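Local coordinates for protein putative silent information regulator 2,Putative silent information regulator 2 (Leishmania infantum, PDB 5OL0) that probably removes acetyl groups from lysine side chains of proteins in a reaction that consumes NAD, as a zinc-containing class I sirtuin, at residues 43-51 / 97-108; 89-98 / 166-176. All blocks are in the same frame, centred on the assembly; numbering follows the deposited sequence.

How the contacts relate
Following the chain, strand 36-40 of the parallel sheet runs out into the loop that holds 43-51, and helices 59-67, 78-83 and 85-95 come next. The chain then returns through 97-108 to that loop, closing contact 1, and enters helix 106-116. Contact 2 closes later, when helix 163-171, beside the three-stranded antiparallel sheet of the zinc-binding part, reaches back to helix 85-95. Because 89-98 starts between the segments of contact 1 and runs into the second, while 166-176 lies beyond both, the contacts cross. They share Leu97 and Trp98, and Phe102 packs against the backbone oxygens of Leu95 and Asn96. Contact 1 holds the connection 89-108 to the loop after strand 36-40; contact 2 holds its helical end to the zinc-binding part.

Contact 1 (43-51 / 97-108); sequences GASVAAGIP and LWPGHFQPTAVH
Segment 43-51, a loop whose residues 46-48 have helical backbone angles but not a helix's regular bonds, runs past the largely extended 97-108, with CA atoms closest at Ala48 and Thr105, 6.0 Å apart. Phe102 provides the main apolar contact. Its ring lies between two neighbours: Ile50 sets CG1 over the centre of one face, 3.6 Å from the centroid and 7° off the normal, while His101 of its own segment covers the other with CD2. Pro51 adds its CD against Phe102 CZ at 3.7 Å. At the edge of the ring, in its plane, a water bridges the two segments, donating to Ala48 O and accepting from Gln103 N. Thr105 turns its CG2 anti to the carbonyl carbon (OG1 at chi1 76°), which places this methyl 3.8 Å from Ala48 CB. The same residue is the N-cap of helix 106-116, its OG1 taking a weak bond from Val107 N and lying 3.2 Å from Ala44 O. Deeper in, His108 donates from NE2 to Ser45 OG at 3.1 Å, the oxygen only 6° out of the imidazole plane. Ser45 OG also hydrogen-bonds Asp129, so the hydroxyl links the histidine to a residue that probably binds NAD. Val107 lies against Cys286, another probable NAD-binding residue. The contact thus fastens the loop after the first strand of a sirtuin Rossmann-type fold beside the probable cofactor site.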
loop_
_atom_site.group_PDB
_atom_site.type_symbol
_atom_site.label_atom_id
_atom_site.label_comp_id
_atom_site.label_asym_id
_atom_site.label_seq_id
_atom_site.Cartn_x
_atom_site.Cartn_y
_atom_site.Cartn_z
ATOM N N GLY A 43 4.231 -5.970 1.425
ATOM C CA GLY A 43 5.641 -6.172 1.823
ATOM C C GLY A 43 6.208 -5.139 2.788
ATOM O O GLY A 43 7.028 -5.505 3.603
ATOM N N ALA A 44 5.738 -3.881 2.720
ATOM C CA ALA A 44 6.157 -2.761 3.573
ATOM C C ALA A 44 5.729 -2.874 5.011
ATOM O O ALA A 44 6.277 -2.215 5.887
ATOM C CB ALA A 44 5.583 -1.456 3.010
ATOM N N SER A 45 4.686 -3.649 5.257
ATOM C CA SER A 45 4.121 -3.690 6.596
ATOM C C SER A 45 4.315 -5.015 7.360
ATOM O O SER A 45 3.971 -5.076 8.556
ATOM C CB SER A 45 2.662 -3.350 6.500
ATOM O OG SER A 45 2.580 -2.021 6.039
ATOM N N VAL A 46 4.905 -6.018 6.704
ATOM C CA VAL A 46 5.361 -7.255 7.386
ATOM C C VAL A 46 6.131 -6.960 8.644
ATOM O O VAL A 46 5.829 -7.509 9.716
ATOM C CB VAL A 46 6.294 -8.084 6.462
ATOM C CG1 VAL A 46 6.868 -9.343 7.169
ATOM C CG2 VAL A 46 5.543 -8.465 5.215
ATOM N N ALA A 47 7.109 -6.059 8.556
ATOM C CA ALA A 47 7.894 -5.699 9.735
ATOM C C ALA A 47 7.032 -5.067 10.867
ATOM O O ALA A 47 7.437 -5.045 11.980
ATOM C CB ALA A 47 9.064 -4.783 9.381
ATOM N N ALA A 48 5.826 -4.616 10.609
ATOM C CA ALA A 48 4.996 -4.149 11.693
ATOM C C ALA A 48 4.315 -5.284 12.455
ATOM O O ALA A 48 3.718 -5.025 13.500
ATOM C CB ALA A 48 3.976 -3.164 11.214
ATOM N N GLY A 49 4.374 -6.499 11.920
ATOM C CA GLY A 49 3.740 -7.672 12.555
ATOM C C GLY A 49 2.405 -7.925 11.952
ATOM O O GLY A 49 1.599 -8.556 12.556
ATOM N N ILE A 50 2.125 -7.460 10.749
ATOM C CA ILE A 50 0.781 -7.693 10.203
ATOM C C ILE A 50 0.662 -9.177 9.818
ATOM O O ILE A 50 1.575 -9.683 9.208
ATOM C CB ILE A 50 0.486 -6.681 9.118
ATOM C CG1 ILE A 50 0.409 -5.319 9.852
ATOM C CG2 ILE A 50 -0.816 -7.010 8.373
ATOM C CD1 ILE A 50 0.021 -4.161 8.996
ATOM N N PRO A 51 -0.400 -9.888 10.307
ATOM C CA PRO A 51 -0.689 -11.296 9.932
ATOM C C PRO A 51 -0.817 -11.507 8.413
ATOM O O PRO A 51 -1.756 -10.961 7.803
ATOM C CB PRO A 51 -2.065 -11.581 10.613
ATOM C CG PRO A 51 -2.190 -10.592 11.725
ATOM C CD PRO A 51 -1.387 -9.385 11.311
ATOM N N LEU A 97 -6.558 -4.452 12.329
ATOM C CA LEU A 97 -6.160 -3.320 11.503
ATOM C C LEU A 97 -6.745 -1.995 11.963
ATOM O O LEU A 97 -6.551 -0.992 11.297
ATOM C CB LEU A 97 -6.558 -3.573 10.035
ATOM C CG LEU A 97 -5.735 -4.732 9.458
ATOM C CD1 LEU A 97 -6.211 -5.107 8.061
ATOM C CD2 LEU A 97 -4.278 -4.415 9.429
ATOM N N TRP A 98 -7.471 -2.007 13.083
ATOM C CA TRP A 98 -8.091 -0.800 13.657
ATOM C C TRP A 98 -6.955 0.127 13.978
ATOM O O TRP A 98 -5.948 -0.339 14.513
ATOM C CB TRP A 98 -8.849 -1.134 14.979
ATOM C CG TRP A 98 -9.703 -2.324 14.828
ATOM C CD1 TRP A 98 -9.424 -3.578 15.292
ATOM C CD2 TRP A 98 -10.921 -2.441 14.055
ATOM N NE1 TRP A 98 -10.411 -4.422 14.953
ATOM C CE2 TRP A 98 -11.315 -3.789 14.137
ATOM C CE3 TRP A 98 -11.715 -1.535 13.338
ATOM C CZ2 TRP A 98 -12.502 -4.277 13.550
ATOM C CZ3 TRP A 98 -12.896 -2.002 12.739
ATOM C CH2 TRP A 98 -13.272 -3.373 12.843
ATOM N N PRO A 99 -7.077 1.430 13.638
ATOM C CA PRO A 99 -5.923 2.322 13.908
ATOM C C PRO A 99 -5.558 2.391 15.382
ATOM O O PRO A 99 -6.439 2.400 16.259
ATOM C CB PRO A 99 -6.400 3.714 13.409
ATOM C CG PRO A 99 -7.876 3.599 13.249
ATOM C CD PRO A 99 -8.134 2.156 12.897
ATOM N N GLY A 100 -4.262 2.375 15.629
ATOM C CA GLY A 100 -3.716 2.541 16.935
ATOM C C GLY A 100 -3.107 1.258 17.465
ATOM O O GLY A 100 -2.514 1.302 18.558
ATOM N N HIS A 101 -3.289 0.128 16.781
ATOM C CA HIS A 101 -2.551 -1.118 17.181
ATOM C C HIS A 101 -1.146 -1.266 16.547
ATOM O O HIS A 101 -0.123 -1.172 17.217
ATOM C CB HIS A 101 -3.388 -2.369 16.906
ATOM C CG HIS A 101 -2.680 -3.641 17.217
ATOM N ND1 HIS A 101 -2.324 -4.004 18.500
ATOM C CD2 HIS A 101 -2.208 -4.621 16.407
ATOM C CE1 HIS A 101 -1.698 -5.174 18.472
ATOM N NE2 HIS A 101 -1.603 -5.558 17.211
ATOM N N PHE A 102 -1.084 -1.487 15.251
ATOM C CA PHE A 102 0.212 -1.578 14.620
ATOM C C PHE A 102 0.881 -0.186 14.560
ATOM O O PHE A 102 0.230 0.879 14.575
ATOM C CB PHE A 102 0.067 -2.190 13.206
ATOM C CG PHE A 102 -0.406 -3.601 13.212
ATOM C CD1 PHE A 102 0.362 -4.582 13.799
ATOM C CD2 PHE A 102 -1.602 -3.938 12.680
ATOM C CE1 PHE A 102 -0.036 -5.877 13.795
ATOM C CE2 PHE A 102 -2.046 -5.243 12.726
ATOM C CZ PHE A 102 -1.254 -6.216 13.250
ATOM N N GLN A 103 2.190 -0.209 14.481
ATOM C CA GLN A 103 2.955 1.020 14.380
ATOM C C GLN A 103 3.735 1.101 13.050
ATOM O O GLN A 103 4.123 0.096 12.508
ATOM C CB GLN A 103 3.991 1.027 15.493
ATOM C CG GLN A 103 3.472 0.906 16.921
ATOM C CD GLN A 103 4.661 0.825 17.878
ATOM O OE1 GLN A 103 4.969 1.795 18.545
ATOM N NE2 GLN A 103 5.386 -0.308 17.883
ATOM N N PRO A 104 4.055 2.302 12.608
ATOM C CA PRO A 104 4.775 2.431 11.350
ATOM C C PRO A 104 6.141 1.836 11.362
ATOM O O PRO A 104 6.798 1.849 12.373
ATOM C CB PRO A 104 4.896 3.939 11.136
ATOM C CG PRO A 104 3.975 4.572 12.094
ATOM C CD PRO A 104 3.619 3.601 13.156
ATOM N N THR A 105 6.551 1.362 10.197
ATOM C CA THR A 105 7.859 0.789 9.939
ATOM C C THR A 105 8.846 1.867 9.442
ATOM O O THR A 105 8.477 3.024 9.218
ATOM C CB THR A 105 7.816 -0.361 8.916
ATOM O OG1 THR A 105 7.659 0.155 7.585
ATOM C CG2 THR A 105 6.740 -1.422 9.245
ATOM N N ALA A 106 10.097 1.461 9.276
ATOM C CA ALA A 106 11.120 2.289 8.666
ATOM C C ALA A 106 10.696 2.799 7.272
ATOM O O ALA A 106 10.853 3.974 6.968
ATOM C CB ALA A 106 12.425 1.506 8.592
ATOM N N VAL A 107 10.074 1.956 6.455
ATOM C CA VAL A 107 9.566 2.430 5.154
ATOM C C VAL A 107 8.583 3.609 5.359
ATOM O O VAL A 107 8.652 4.623 4.666
ATOM C CB VAL A 107 8.854 1.271 4.410
ATOM C CG1 VAL A 107 7.993 1.783 3.270
ATOM C CG2 VAL A 107 9.862 0.244 3.882
ATOM N N HIS A 108 7.626 3.425 6.255
ATOM C CA HIS A 108 6.605 4.435 6.491
ATOM C C HIS A 108 7.164 5.816 6.970
ATOM O O HIS A 108 6.746 6.948 6.511
ATOM C CB HIS A 108 5.533 3.893 7.452
ATOM C CG HIS A 108 4.841 2.641 6.983
ATOM N ND1 HIS A 108 3.807 2.661 6.070
ATOM C CD2 HIS A 108 5.015 1.340 7.309
ATOM C CE1 HIS A 108 3.393 1.426 5.852
ATOM N NE2 HIS A 108 4.097 0.609 6.597
HETATM O O HOH W 1 3.457 -2.735 15.008
#

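Contact 2 (89-98 / 166-176); sequences YSIARELNLW and NYLEAMSGTVS
Trp98 and Tyr167 meet edge-to-face: the tyrosine directs its CD1 edge onto the indole, with planes at 86° and the five-membered ring centroid 4.7 Å from that of Tyr167. Met171 is bent at chi2 and chi3, which brings SD beside the same indole in an oblique Met-aromatic contact, where it takes a weak bond from Trp98 NE1 at 3.7 Å. Ala170 fits its CB between the two aromatics of segment 89-98, 3.7 Å from Tyr89 CD2 and 4.2 Å from Trp98 CZ2. Tyr89 lies across Val175, whose CA sits over one ring face, offset toward the rim. Tyr89 OH hydrogen-bonds Val185 O and accepts a weak bond from Ser176 N. From the next turn of helix 85-95, Arg93 bends at chi3 and donates NH1 to Ala170 O over 2.7 Å, in the guanidinium plane and at a fairly straight 161°. That oxygen also accepts a hydrogen bond from Gly173 N in the Schellman motif ending helix 163-171. The arginine therefore grips a helix C terminus, where its positive charge would probably be welcome. The rest of the joint is mainly apolar and aromatic, and it buries Asn166 ND2 at the edge of the Trp98 ring without a hydrogen-bonding partner in the model.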
loop_
_atom_site.group_PDB
_atom_site.type_symbol
_atom_site.label_atom_id
_atom_site.label_comp_id
_atom_site.label_asym_id
_atom_site.label_seq_id
_atom_site.Cartn_x
_atom_site.Cartn_y
_atom_site.Cartn_z
ATOM N N TYR A 89 -16.192 -10.667 8.459
ATOM C CA TYR A 89 -16.164 -10.185 9.833
ATOM C C TYR A 89 -15.267 -11.031 10.703
ATOM O O TYR A 89 -14.649 -10.520 11.632
ATOM C CB TYR A 89 -17.564 -10.109 10.431
ATOM C CG TYR A 89 -18.133 -8.743 10.245
ATOM C CD1 TYR A 89 -18.472 -8.273 8.975
ATOM C CD2 TYR A 89 -18.277 -7.892 11.315
ATOM C CE1 TYR A 89 -18.975 -6.997 8.794
ATOM C CE2 TYR A 89 -18.785 -6.623 11.146
ATOM C CZ TYR A 89 -19.137 -6.174 9.893
ATOM O OH TYR A 89 -19.609 -4.892 9.766
ATOM N N SER A 90 -15.218 -12.334 10.411
ATOM C CA SER A 90 -14.333 -13.240 11.100
ATOM C C SER A 90 -12.881 -12.936 10.806
ATOM O O SER A 90 -12.044 -12.969 11.701
ATOM C CB SER A 90 -14.692 -14.668 10.756
ATOM O OG SER A 90 -13.832 -15.547 11.411
ATOM N N ILE A 91 -12.566 -12.599 9.564
ATOM C CA ILE A 91 -11.219 -12.146 9.235
ATOM C C ILE A 91 -10.908 -10.777 9.845
ATOM O O ILE A 91 -9.790 -10.586 10.363
ATOM C CB ILE A 91 -11.002 -12.168 7.714
ATOM C CG1 ILE A 91 -10.734 -13.609 7.292
ATOM C CG2 ILE A 91 -9.876 -11.268 7.233
ATOM C CD1 ILE A 91 -11.994 -14.345 6.916
ATOM N N ALA A 92 -11.888 -9.867 9.875
ATOM C CA ALA A 92 -11.636 -8.535 10.392
ATOM C C ALA A 92 -11.242 -8.575 11.874
ATOM O O ALA A 92 -10.399 -7.827 12.323
ATOM C CB ALA A 92 -12.842 -7.662 10.180
ATOM N N ARG A 93 -11.887 -9.449 12.630
ATOM C CA ARG A 93 -11.603 -9.640 14.033
ATOM C C ARG A 93 -10.158 -10.078 14.326
ATOM O O ARG A 93 -9.631 -9.784 15.403
ATOM C CB ARG A 93 -12.491 -10.776 14.585
ATOM C CG ARG A 93 -13.764 -10.357 15.222
ATOM C CD ARG A 93 -14.387 -11.517 16.009
ATOM N NE ARG A 93 -14.983 -12.532 15.139
ATOM C CZ ARG A 93 -16.109 -12.375 14.409
ATOM N NH1 ARG A 93 -16.797 -11.225 14.388
ATOM N NH2 ARG A 93 -16.549 -13.376 13.646
ATOM N N GLU A 94 -9.564 -10.839 13.410
ATOM C CA GLU A 94 -8.208 -11.353 13.559
ATOM C C GLU A 94 -7.065 -10.484 13.038
ATOM O O GLU A 94 -5.963 -10.578 13.534
ATOM C CB GLU A 94 -8.145 -12.769 12.963
ATOM C CG GLU A 94 -9.113 -13.696 13.691
ATOM C CD GLU A 94 -8.860 -15.148 13.392
ATOM O OE1 GLU A 94 -8.969 -15.543 12.203
ATOM O OE2 GLU A 94 -8.550 -15.890 14.357
ATOM N N LEU A 95 -7.325 -9.619 12.071
ATOM C CA LEU A 95 -6.260 -8.830 11.466
ATOM C C LEU A 95 -5.800 -7.672 12.304
ATOM O O LEU A 95 -4.690 -7.232 12.109
ATOM C CB LEU A 95 -6.683 -8.324 10.119
ATOM C CG LEU A 95 -6.695 -9.387 9.017
ATOM C CD1 LEU A 95 -7.615 -8.900 7.920
ATOM C CD2 LEU A 95 -5.314 -9.648 8.455
ATOM N N ASN A 96 -6.671 -7.149 13.183
ATOM C CA ASN A 96 -6.309 -6.077 14.124
ATOM C C ASN A 96 -5.891 -4.783 13.433
ATOM O O ASN A 96 -4.972 -4.132 13.859
ATOM C CB ASN A 96 -5.201 -6.579 15.098
ATOM C CG ASN A 96 -5.782 -7.129 16.361
ATOM O OD1 ASN A 96 -6.744 -6.573 16.891
ATOM N ND2 ASN A 96 -5.216 -8.234 16.847
ATOM N N LEU A 97 -6.558 -4.452 12.329
ATOM C CA LEU A 97 -6.160 -3.320 11.503
ATOM C C LEU A 97 -6.745 -1.995 11.963
ATOM O O LEU A 97 -6.551 -0.992 11.297
ATOM C CB LEU A 97 -6.558 -3.573 10.035
ATOM C CG LEU A 97 -5.735 -4.732 9.458
ATOM C CD1 LEU A 97 -6.211 -5.107 8.061
ATOM C CD2 LEU A 97 -4.278 -4.415 9.429
ATOM N N TRP A 98 -7.471 -2.007 13.083
ATOM C CA TRP A 98 -8.091 -0.800 13.657
ATOM C C TRP A 98 -6.955 0.127 13.978
ATOM O O TRP A 98 -5.948 -0.339 14.513
ATOM C CB TRP A 98 -8.849 -1.134 14.979
ATOM C CG TRP A 98 -9.703 -2.324 14.828
ATOM C CD1 TRP A 98 -9.424 -3.578 15.292
ATOM C CD2 TRP A 98 -10.921 -2.441 14.055
ATOM N NE1 TRP A 98 -10.411 -4.422 14.953
ATOM C CE2 TRP A 98 -11.315 -3.789 14.137
ATOM C CE3 TRP A 98 -11.715 -1.535 13.338
ATOM C CZ2 TRP A 98 -12.502 -4.277 13.550
ATOM C CZ3 TRP A 98 -12.896 -2.002 12.739
ATOM C CH2 TRP A 98 -13.272 -3.373 12.843
ATOM N N ASN A 166 -18.837 -0.055 14.876
ATOM C CA ASN A 166 -18.480 -1.157 13.995
ATOM C C ASN A 166 -17.395 -2.044 14.614
ATOM O O ASN A 166 -17.450 -3.233 14.507
ATOM C CB ASN A 166 -18.057 -0.640 12.613
ATOM C CG ASN A 166 -17.769 -1.757 11.628
ATOM O OD1 ASN A 166 -18.518 -2.762 11.498
ATOM N ND2 ASN A 166 -16.678 -1.615 10.956
ATOM N N TYR A 167 -16.433 -1.434 15.273
ATOM C CA TYR A 167 -15.366 -2.113 15.985
ATOM C C TYR A 167 -15.936 -2.974 17.129
ATOM O O TYR A 167 -15.614 -4.138 17.247
ATOM C CB TYR A 167 -14.355 -1.070 16.525
ATOM C CG TYR A 167 -13.445 -1.636 17.615
ATOM C CD1 TYR A 167 -12.320 -2.370 17.293
ATOM C CD2 TYR A 167 -13.772 -1.488 18.944
ATOM C CE1 TYR A 167 -11.533 -2.942 18.281
ATOM C CE2 TYR A 167 -12.994 -2.046 19.940
ATOM C CZ TYR A 167 -11.864 -2.753 19.607
ATOM O OH TYR A 167 -11.117 -3.326 20.623
ATOM N N LEU A 168 -16.808 -2.388 17.932
ATOM C CA LEU A 168 -17.351 -3.088 19.087
ATOM C C LEU A 168 -18.228 -4.265 18.637
ATOM O O LEU A 168 -18.134 -5.375 19.191
ATOM C CB LEU A 168 -18.160 -2.125 19.960
ATOM C CG LEU A 168 -17.285 -1.154 20.761
ATOM C CD1 LEU A 168 -18.135 -0.205 21.541
ATOM C CD2 LEU A 168 -16.361 -1.921 21.678
ATOM N N GLU A 169 -19.027 -4.032 17.604
ATOM C CA GLU A 169 -19.851 -5.108 17.042
ATOM C C GLU A 169 -19.013 -6.227 16.428
ATOM O O GLU A 169 -19.165 -7.410 16.771
ATOM C CB GLU A 169 -20.870 -4.540 16.077
ATOM C CG GLU A 169 -22.055 -3.951 16.811
ATOM C CD GLU A 169 -23.013 -3.201 15.908
ATOM O OE1 GLU A 169 -22.809 -3.112 14.678
ATOM O OE2 GLU A 169 -23.976 -2.667 16.445
ATOM N N ALA A 170 -18.058 -5.849 15.586
ATOM C CA ALA A 170 -17.227 -6.830 14.934
ATOM C C ALA A 170 -16.486 -7.666 15.915
ATOM O O ALA A 170 -16.477 -8.896 15.765
ATOM C CB ALA A 170 -16.256 -6.225 13.918
ATOM N N MET A 171 -15.853 -7.028 16.908
ATOM C CA MET A 171 -14.993 -7.759 17.834
ATOM C C MET A 171 -15.781 -8.613 18.821
ATOM O O MET A 171 -15.218 -9.467 19.494
ATOM C CB MET A 171 -14.097 -6.796 18.592
ATOM C CG MET A 171 -13.141 -6.042 17.705
ATOM S SD MET A 171 -11.899 -7.079 16.986
ATOM C CE MET A 171 -10.859 -7.354 18.410
ATOM N N SER A 172 -17.069 -8.386 18.931
ATOM C CA SER A 172 -17.850 -9.220 19.810
ATOM C C SER A 172 -18.696 -10.223 19.027
ATOM O O SER A 172 -19.613 -10.813 19.573
ATOM C CB SER A 172 -18.737 -8.319 20.653
ATOM O OG SER A 172 -19.609 -7.582 19.853
ATOM N N GLY A 173 -18.415 -10.422 17.744
ATOM C CA GLY A 173 -19.193 -11.379 16.934
ATOM C C GLY A 173 -20.451 -10.906 16.231
ATOM O O GLY A 173 -21.195 -11.726 15.743
ATOM N N THR A 174 -20.697 -9.607 16.146
ATOM C CA THR A 174 -21.886 -9.060 15.471
ATOM C C THR A 174 -21.563 -8.353 14.130
ATOM O O THR A 174 -20.750 -7.427 14.093
ATOM C CB THR A 174 -22.550 -8.090 16.375
ATOM O OG1 THR A 174 -23.000 -8.806 17.518
ATOM C CG2 THR A 174 -23.756 -7.399 15.704
ATOM N N VAL A 175 -22.213 -8.798 13.045
ATOM C CA VAL A 175 -22.203 -8.085 11.756
ATOM C C VAL A 175 -23.014 -6.797 11.821
ATOM O O VAL A 175 -24.213 -6.860 11.950
ATOM C CB VAL A 175 -22.778 -8.970 10.604
ATOM C CG1 VAL A 175 -22.924 -8.196 9.313
ATOM C CG2 VAL A 175 -21.910 -10.174 10.337
ATOM N N SER A 176 -22.377 -5.644 11.628
ATOM C CA SER A 176 -23.058 -4.353 11.671
ATOM C C SER A 176 -24.041 -4.118 10.536
ATOM O O SER A 176 -23.836 -4.582 9.394
ATOM C CB SER A 176 -22.034 -3.227 11.642
ATOM O OG SER A 176 -21.154 -3.304 12.763
#